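Local coordinates for CRISPR-associated protein, Cse1 family (Acidimicrobium ferrooxidans, PDB 4H3T), which probably serves as the large Cse1 subunit of a type I-E CRISPR Cascade complex, which recognises invading DNA in bacterial defence, at residues F10-P19 with P157-V165; L257-F268 with R280-V289. The protein carries 1 engineered substitution. All coordinates share one frame; numbering follows the deposited sequence.

Contact 1 (F10-P19 with P157-V165); sequences FDLSSEPWLP and PAEAARWLV
Phe-10 carries its CG opposite the backbone N (chi1 -170°), which lays the ring against Pro-157, while Trp-17 tucks its CG between its own N and carbonyl carbon (chi1 63°) and so runs its indole alongside the helix of 157-165. Pro-157 CB stands over the centre of one Phe-10 face in a CH-pi contact, 3.6 Å from Phe-10 CG; Glu-15 CB lies on the opposite face, so the ring is clasped between the two. One residue on, Ala-158 CB meets Trp-17 CB at 3.6 Å. A turn later the methyl of Ala-161 touches Leu-12 CD2 and Trp-17 CE3, each 3.7 Å from its CB. The indole cannot easily rotate: its NE1 donates to a lone pair of Leu-12 O at 3.0 Å, and Leu-12 CD2 and Leu-18 CD2 press on its two faces. Trp-17 and Leu-18 form a classic beta bulge, both facing Val-30, where the N-terminal loop enters the three-stranded antiparallel sheet. At that point Arg-162 slides past the indole with its guanidinium nearly parallel to the ring, and CG touches the ring edge. Its NH1 donates to Trp-17 O over 2.9 Å (161° at the hydrogen), approaching from above the carbonyl plane, and also forms a salt bridge with Glu-29. Arg-162 CD packs 3.8 Å from Pro-19 CD at the start of the strand.

Contact 2 (L257-F268 with R280-V289); sequences LFTWQGRRIRLF and RVLICAGDEV
Strands 263-268 and 280-285 run antiparallel, their short axes 4.5 Å apart at closest, with Arg-264 and Cys-284, and then Arg-266 and Leu-282, as hydrogen-bonded pairs of a beta hairpin. On one face Ile-265 CG2 and Leu-267 CD2 both meet Val-281 CG2, while Ile-265 and Ile-283 lie side by side. Toward the open end of the ladder, Val-289 CG2 sits over the five-membered ring of Trp-260, 3.4 Å from CE2, and Trp-260 NE1 donates to Asp-287 O at 3.0 Å from above the carbonyl plane. Arg-264, bent at chi2 (-60°), sends its guanidinium over Gly-286 CA to the carboxylate of Asp-287. The two planes stand 80° apart, so NH2 alone reaches both oxygens: OD2 at 3.2 Å, and OD1 at 2.9 Å through a weak, bent bond. NH1 donates to Gln-261 O at 2.9 Å and to Arg-263 O at 3.1 Å, and NE to Gly-243 O. A methionine here would probably leave the Asp-287 carboxylate without its cationic mate and take a donor from each of those three carbonyls. At the far end Phe-268 CG comes over one face of the Arg-280 guanidinium, off toward its rim, the planes well away from parallel. Asp-287 OD1 also accepts from Val-247 N; with Arg-264 so close, the buried carboxylate is likely to stay ionised, its charge balanced locally.

Following the chain from the N terminus, contact 1 comes first: it brings 10-19 back to the helix at 157-165, closing a loop of 137 residues that includes the remaining strands of the small N-terminal sheet and helix 52-68. Contact 2 opens only afterwards and closes a far shorter loop, the end of the hairpin 263-272/275-289, so the two are in series and neither nest nor cross. They meet through helix 157-170, on which Leu-164 CD1 packs 3.7 Å from Ile-265 CG2 and Ala-160 touches Leu-267. The helix thus joins the N-terminal loop and sheet to the hairpin. Helix 52-68 gives a second tie, touching Trp-17 of contact 1 and Leu-257 of contact 2.

Contact 1 (F10-P19 with P157-V165)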
# COMPACT_ATOMS: atom_id res chain seq x y z
N PHE A 10 22.73 -19.77 -4.24
CA PHE A 10 22.12 -18.62 -4.95
C PHE A 10 22.28 -17.41 -4.04
O PHE A 10 21.48 -17.17 -3.12
CB PHE A 10 20.67 -18.90 -5.38
CG PHE A 10 20.10 -17.86 -6.31
CD1 PHE A 10 20.41 -17.86 -7.67
CD2 PHE A 10 19.28 -16.84 -5.82
CE1 PHE A 10 19.86 -16.90 -8.52
CE2 PHE A 10 18.72 -15.90 -6.68
CZ PHE A 10 19.05 -15.91 -8.01
N ASP A 11 23.37 -16.70 -4.25
CA ASP A 11 23.77 -15.56 -3.43
C ASP A 11 22.97 -14.33 -3.89
O ASP A 11 23.23 -13.76 -4.96
CB ASP A 11 25.31 -15.34 -3.52
CG ASP A 11 25.88 -14.18 -2.71
OD1 ASP A 11 25.12 -13.37 -2.21
OD2 ASP A 11 27.09 -14.07 -2.62
N LEU A 12 22.06 -13.90 -3.04
CA LEU A 12 21.16 -12.77 -3.32
C LEU A 12 21.89 -11.44 -3.37
O LEU A 12 21.35 -10.45 -3.89
CB LEU A 12 20.04 -12.73 -2.26
CG LEU A 12 19.12 -13.95 -2.17
CD1 LEU A 12 18.16 -13.78 -1.00
CD2 LEU A 12 18.39 -14.18 -3.47
N SER A 13 23.10 -11.37 -2.85
CA SER A 13 23.87 -10.13 -3.00
C SER A 13 24.51 -10.00 -4.39
O SER A 13 24.88 -8.89 -4.75
CB SER A 13 24.96 -10.03 -1.94
OG SER A 13 26.08 -10.86 -2.21
N SER A 14 24.72 -11.11 -5.14
CA SER A 14 25.43 -11.04 -6.42
C SER A 14 24.68 -11.67 -7.61
O SER A 14 25.05 -11.40 -8.74
CB SER A 14 26.81 -11.70 -6.28
OG SER A 14 26.68 -13.01 -5.74
N GLU A 15 23.60 -12.38 -7.39
CA GLU A 15 22.77 -12.95 -8.47
C GLU A 15 21.60 -12.07 -8.78
O GLU A 15 21.03 -11.49 -7.86
CB GLU A 15 22.19 -14.32 -8.07
CG GLU A 15 23.25 -15.32 -7.74
CD GLU A 15 23.84 -16.09 -8.89
OE1 GLU A 15 23.78 -15.63 -10.05
OE2 GLU A 15 24.36 -17.19 -8.61
N PRO A 16 21.12 -12.07 -10.03
CA PRO A 16 19.98 -11.18 -10.38
C PRO A 16 18.63 -11.72 -9.90
O PRO A 16 18.30 -12.86 -10.16
CB PRO A 16 20.06 -11.08 -11.91
CG PRO A 16 20.85 -12.26 -12.38
CD PRO A 16 21.73 -12.71 -11.23
N TRP A 17 17.86 -10.92 -9.13
CA TRP A 17 16.53 -11.35 -8.74
C TRP A 17 15.53 -10.22 -8.48
O TRP A 17 14.37 -10.52 -8.25
CB TRP A 17 16.60 -12.26 -7.47
CG TRP A 17 17.13 -11.61 -6.25
CD1 TRP A 17 18.42 -11.25 -6.00
CD2 TRP A 17 16.37 -11.23 -5.10
NE1 TRP A 17 18.52 -10.65 -4.78
CE2 TRP A 17 17.28 -10.67 -4.17
CE3 TRP A 17 15.04 -11.42 -4.70
CZ2 TRP A 17 16.90 -10.27 -2.88
CZ3 TRP A 17 14.66 -11.06 -3.42
CH2 TRP A 17 15.59 -10.50 -2.51
N LEU A 18 15.97 -8.95 -8.47
CA LEU A 18 15.13 -7.79 -8.15
C LEU A 18 14.77 -7.07 -9.44
O LEU A 18 15.64 -6.51 -10.09
CB LEU A 18 15.89 -6.86 -7.19
CG LEU A 18 16.24 -7.52 -5.86
CD1 LEU A 18 17.26 -6.75 -5.15
CD2 LEU A 18 15.03 -7.69 -4.98
N PRO A 19 13.50 -7.16 -9.89
CA PRO A 19 13.15 -6.56 -11.19
C PRO A 19 13.03 -5.04 -11.08
O PRO A 19 12.33 -4.51 -10.22
CB PRO A 19 11.81 -7.22 -11.55
CG PRO A 19 11.33 -7.82 -10.34
CD PRO A 19 12.34 -7.79 -9.26
N PRO A 157 15.13 -19.92 -8.67
CA PRO A 157 15.64 -19.31 -7.40
C PRO A 157 15.22 -17.83 -7.21
O PRO A 157 14.77 -17.46 -6.14
CB PRO A 157 17.16 -19.50 -7.51
CG PRO A 157 17.32 -20.73 -8.38
CD PRO A 157 16.23 -20.53 -9.45
N ALA A 158 15.29 -16.99 -8.25
CA ALA A 158 14.90 -15.57 -8.17
C ALA A 158 13.40 -15.42 -7.81
O ALA A 158 13.08 -14.58 -6.97
CB ALA A 158 15.18 -14.86 -9.49
N GLU A 159 12.50 -16.23 -8.44
CA GLU A 159 11.06 -16.16 -8.13
C GLU A 159 10.82 -16.57 -6.70
O GLU A 159 10.02 -15.95 -5.99
CB GLU A 159 10.20 -17.08 -9.02
CG GLU A 159 10.14 -16.65 -10.49
CD GLU A 159 9.67 -17.70 -11.50
OE1 GLU A 159 9.87 -18.92 -11.30
OE2 GLU A 159 9.18 -17.26 -12.55
N ALA A 160 11.51 -17.63 -6.27
CA ALA A 160 11.29 -18.15 -4.92
C ALA A 160 11.75 -17.13 -3.89
O ALA A 160 11.07 -16.93 -2.89
CB ALA A 160 12.00 -19.47 -4.69
N ALA A 161 12.87 -16.48 -4.14
CA ALA A 161 13.40 -15.44 -3.22
C ALA A 161 12.41 -14.28 -3.08
O ALA A 161 12.18 -13.80 -1.96
CB ALA A 161 14.74 -14.94 -3.69
N ARG A 162 11.85 -13.79 -4.20
CA ARG A 162 10.89 -12.69 -4.16
C ARG A 162 9.66 -13.08 -3.35
O ARG A 162 9.24 -12.34 -2.47
CB ARG A 162 10.47 -12.27 -5.54
CG ARG A 162 11.55 -11.53 -6.29
CD ARG A 162 11.04 -10.92 -7.57
NE ARG A 162 10.52 -11.86 -8.54
CZ ARG A 162 11.16 -12.35 -9.59
NH1 ARG A 162 12.45 -12.11 -9.75
NH2 ARG A 162 10.54 -13.16 -10.43
N TRP A 163 9.10 -14.28 -3.62
CA TRP A 163 7.92 -14.71 -2.91
C TRP A 163 8.17 -15.03 -1.44
O TRP A 163 7.24 -14.91 -0.61
CB TRP A 163 7.25 -15.85 -3.57
CG TRP A 163 6.60 -15.45 -4.85
CD1 TRP A 163 6.91 -15.91 -6.10
CD2 TRP A 163 5.48 -14.59 -5.01
NE1 TRP A 163 6.05 -15.36 -7.03
CE2 TRP A 163 5.24 -14.47 -6.41
CE3 TRP A 163 4.76 -13.75 -4.13
CZ2 TRP A 163 4.20 -13.69 -6.92
CZ3 TRP A 163 3.75 -12.98 -4.65
CH2 TRP A 163 3.51 -12.92 -6.03
N LEU A 164 9.39 -15.44 -1.11
CA LEU A 164 9.80 -15.70 0.26
C LEU A 164 9.75 -14.42 1.10
O LEU A 164 9.19 -14.42 2.17
CB LEU A 164 11.21 -16.30 0.24
CG LEU A 164 11.92 -16.54 1.52
CD1 LEU A 164 11.15 -17.53 2.38
CD2 LEU A 164 13.32 -17.08 1.22
N VAL A 165 10.27 -13.30 0.54
CA VAL A 165 10.27 -12.01 1.15
C VAL A 165 8.84 -11.55 1.31
O VAL A 165 8.44 -11.11 2.38
CB VAL A 165 11.12 -11.01 0.36
CG1 VAL A 165 10.98 -9.59 0.98
CG2 VAL A 165 12.60 -11.43 0.38

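Contact 2 (L257-F268 with R280-V289)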
# COMPACT_ATOMS: atom_id res chain seq x y z
N LEU A 257 11.88 -4.68 12.04
CA LEU A 257 10.51 -4.75 11.55
C LEU A 257 10.42 -4.96 10.06
O LEU A 257 9.64 -5.80 9.61
CB LEU A 257 9.73 -3.52 11.92
CG LEU A 257 8.22 -3.48 11.50
CD1 LEU A 257 7.44 -4.72 12.02
CD2 LEU A 257 7.62 -2.18 12.01
N PHE A 258 11.21 -4.21 9.31
CA PHE A 258 11.25 -4.34 7.87
C PHE A 258 11.72 -5.74 7.34
O PHE A 258 11.53 -6.00 6.18
CB PHE A 258 12.12 -3.27 7.26
CG PHE A 258 11.62 -1.84 7.30
CD1 PHE A 258 10.42 -1.50 7.92
CD2 PHE A 258 12.36 -0.83 6.73
CE1 PHE A 258 10.00 -0.15 7.99
CE2 PHE A 258 11.98 0.51 6.84
CZ PHE A 258 10.73 0.83 7.35
N THR A 259 12.34 -6.60 8.18
CA THR A 259 12.79 -7.92 7.79
C THR A 259 12.16 -8.99 8.67
O THR A 259 12.71 -10.07 8.81
CB THR A 259 14.31 -7.94 7.89
OG1 THR A 259 14.73 -7.71 9.26
CG2 THR A 259 14.95 -6.93 6.98
N TRP A 260 10.99 -8.70 9.22
CA TRP A 260 10.36 -9.55 10.22
C TRP A 260 10.12 -10.96 9.73
O TRP A 260 9.50 -11.14 8.68
CB TRP A 260 9.01 -8.92 10.65
CG TRP A 260 8.47 -9.45 11.93
CD1 TRP A 260 7.41 -10.30 12.08
CD2 TRP A 260 8.91 -9.11 13.24
NE1 TRP A 260 7.15 -10.49 13.42
CE2 TRP A 260 8.05 -9.77 14.15
CE3 TRP A 260 9.87 -8.23 13.74
CZ2 TRP A 260 8.13 -9.54 15.53
CZ3 TRP A 260 9.93 -8.01 15.10
CH2 TRP A 260 9.09 -8.69 15.98
N GLN A 261 10.57 -11.93 10.48
CA GLN A 261 10.30 -13.33 10.21
C GLN A 261 8.94 -13.66 10.77
O GLN A 261 8.80 -14.40 11.77
CB GLN A 261 11.43 -14.21 10.77
CG GLN A 261 12.81 -13.81 10.27
CD GLN A 261 12.96 -14.03 8.79
OE1 GLN A 261 13.17 -15.14 8.33
NE2 GLN A 261 12.79 -12.99 8.02
N GLY A 262 7.92 -13.28 9.99
CA GLY A 262 6.53 -13.55 10.33
C GLY A 262 6.09 -14.97 10.07
O GLY A 262 5.03 -15.39 10.53
N ARG A 263 6.89 -15.71 9.31
CA ARG A 263 6.67 -17.12 9.01
C ARG A 263 7.97 -17.92 9.31
O ARG A 263 8.98 -17.35 9.75
CB ARG A 263 6.21 -17.30 7.53
CG ARG A 263 4.84 -16.60 7.21
CD ARG A 263 3.75 -17.37 7.83
NE ARG A 263 2.40 -16.81 7.59
CZ ARG A 263 1.77 -15.93 8.36
NH1 ARG A 263 2.38 -15.38 9.41
NH2 ARG A 263 0.53 -15.58 8.09
N ARG A 264 7.85 -19.22 9.24
CA ARG A 264 8.92 -20.19 9.28
C ARG A 264 8.81 -20.97 7.97
O ARG A 264 7.82 -21.70 7.72
CB ARG A 264 8.86 -21.10 10.51
CG ARG A 264 9.09 -20.35 11.82
CD ARG A 264 10.44 -19.65 11.92
NE ARG A 264 10.58 -19.05 13.24
CZ ARG A 264 10.26 -17.82 13.58
NH1 ARG A 264 9.90 -16.95 12.66
NH2 ARG A 264 10.40 -17.42 14.85
N ILE A 265 9.79 -20.78 7.12
CA ILE A 265 9.75 -21.31 5.76
C ILE A 265 11.02 -22.04 5.41
O ILE A 265 12.11 -21.63 5.79
CB ILE A 265 9.48 -20.14 4.75
CG1 ILE A 265 8.16 -19.37 5.10
CG2 ILE A 265 9.47 -20.65 3.32
CD1 ILE A 265 7.86 -18.20 4.20
N ARG A 266 10.88 -23.07 4.62
CA ARG A 266 12.01 -23.79 4.07
C ARG A 266 11.73 -24.11 2.63
O ARG A 266 10.66 -24.72 2.33
CB ARG A 266 12.31 -25.08 4.87
CG ARG A 266 13.48 -25.89 4.31
CD ARG A 266 13.82 -27.03 5.23
NE ARG A 266 14.86 -27.86 4.65
CZ ARG A 266 15.28 -29.02 5.14
NH1 ARG A 266 14.69 -29.55 6.21
NH2 ARG A 266 16.25 -29.69 4.53
N LEU A 267 12.65 -23.69 1.73
CA LEU A 267 12.59 -24.04 0.28
C LEU A 267 13.32 -25.36 0.10
O LEU A 267 14.29 -25.62 0.80
CB LEU A 267 13.27 -23.00 -0.60
CG LEU A 267 12.80 -21.57 -0.47
CD1 LEU A 267 13.67 -20.63 -1.31
CD2 LEU A 267 11.34 -21.38 -0.86
N PHE A 268 12.84 -26.22 -0.77
CA PHE A 268 13.52 -27.50 -1.06
C PHE A 268 14.04 -27.44 -2.51
O PHE A 268 13.33 -27.85 -3.41
CB PHE A 268 12.56 -28.65 -0.88
CG PHE A 268 12.18 -28.83 0.58
CD1 PHE A 268 12.99 -29.58 1.44
CD2 PHE A 268 11.07 -28.18 1.10
CE1 PHE A 268 12.60 -29.80 2.77
CE2 PHE A 268 10.72 -28.35 2.45
CZ PHE A 268 11.51 -29.12 3.29
N ARG A 280 9.32 -27.54 -4.23
CA ARG A 280 8.59 -27.76 -2.99
C ARG A 280 9.00 -26.75 -1.92
O ARG A 280 10.11 -26.22 -1.95
CB ARG A 280 8.85 -29.21 -2.47
CG ARG A 280 8.35 -30.34 -3.37
CD ARG A 280 8.67 -31.73 -2.75
NE ARG A 280 10.10 -31.84 -2.40
CZ ARG A 280 10.64 -32.30 -1.27
NH1 ARG A 280 9.86 -32.80 -0.31
NH2 ARG A 280 11.96 -32.30 -1.10
N VAL A 281 8.09 -26.55 -0.93
CA VAL A 281 8.27 -25.58 0.14
C VAL A 281 7.48 -26.05 1.39
O VAL A 281 6.46 -26.73 1.27
CB VAL A 281 7.83 -24.14 -0.29
CG1 VAL A 281 6.32 -24.06 -0.52
CG2 VAL A 281 8.25 -23.11 0.75
N LEU A 282 7.95 -25.63 2.57
CA LEU A 282 7.26 -25.84 3.84
C LEU A 282 7.02 -24.44 4.43
O LEU A 282 7.97 -23.65 4.55
CB LEU A 282 8.07 -26.74 4.78
CG LEU A 282 7.51 -27.00 6.20
CD1 LEU A 282 6.08 -27.51 6.21
CD2 LEU A 282 8.36 -27.99 6.93
N ILE A 283 5.77 -24.10 4.75
CA ILE A 283 5.40 -22.75 5.24
C ILE A 283 4.60 -22.92 6.51
O ILE A 283 3.52 -23.48 6.46
CB ILE A 283 4.58 -21.96 4.20
CG1 ILE A 283 5.29 -21.90 2.86
CG2 ILE A 283 4.26 -20.57 4.68
CD1 ILE A 283 4.39 -21.29 1.77
N CYS A 284 5.12 -22.36 7.59
CA CYS A 284 4.61 -22.48 8.96
C CYS A 284 4.51 -21.13 9.59
O CYS A 284 5.08 -20.15 9.12
CB CYS A 284 5.51 -23.40 9.78
SG CYS A 284 5.75 -25.04 9.06
N ALA A 285 3.83 -21.10 10.75
CA ALA A 285 3.67 -19.86 11.49
C ALA A 285 4.96 -19.32 12.04
O ALA A 285 5.80 -20.08 12.48
CB ALA A 285 2.70 -20.10 12.63
N GLY A 286 5.11 -18.01 12.04
CA GLY A 286 6.29 -17.37 12.64
C GLY A 286 5.91 -16.34 13.69
O GLY A 286 4.89 -16.43 14.38
N ASP A 287 6.79 -15.37 13.86
CA ASP A 287 6.64 -14.41 14.92
C ASP A 287 5.57 -13.37 14.66
O ASP A 287 5.38 -12.91 13.55
CB ASP A 287 7.96 -13.67 15.17
CG ASP A 287 9.11 -14.52 15.66
OD1 ASP A 287 8.86 -15.48 16.43
OD2 ASP A 287 10.28 -14.26 15.22
N GLU A 288 4.90 -12.95 15.72
CA GLU A 288 3.85 -11.95 15.61
C GLU A 288 4.39 -10.61 16.10
O GLU A 288 5.11 -10.57 17.10
CB GLU A 288 2.65 -12.35 16.49
CG GLU A 288 2.07 -13.74 16.20
CD GLU A 288 1.39 -13.96 14.87
OE1 GLU A 288 1.38 -13.01 14.06
OE2 GLU A 288 0.83 -15.07 14.65
N VAL A 289 4.07 -9.53 15.40
CA VAL A 289 4.50 -8.20 15.77
C VAL A 289 3.58 -7.67 16.87
O VAL A 289 2.35 -7.67 16.71
CB VAL A 289 4.51 -7.22 14.56
CG1 VAL A 289 4.91 -5.83 15.00
CG2 VAL A 289 5.43 -7.69 13.45
O HOH W 1 1.72 -13.08 11.26
O HOH W 2 12.37 -30.73 -3.69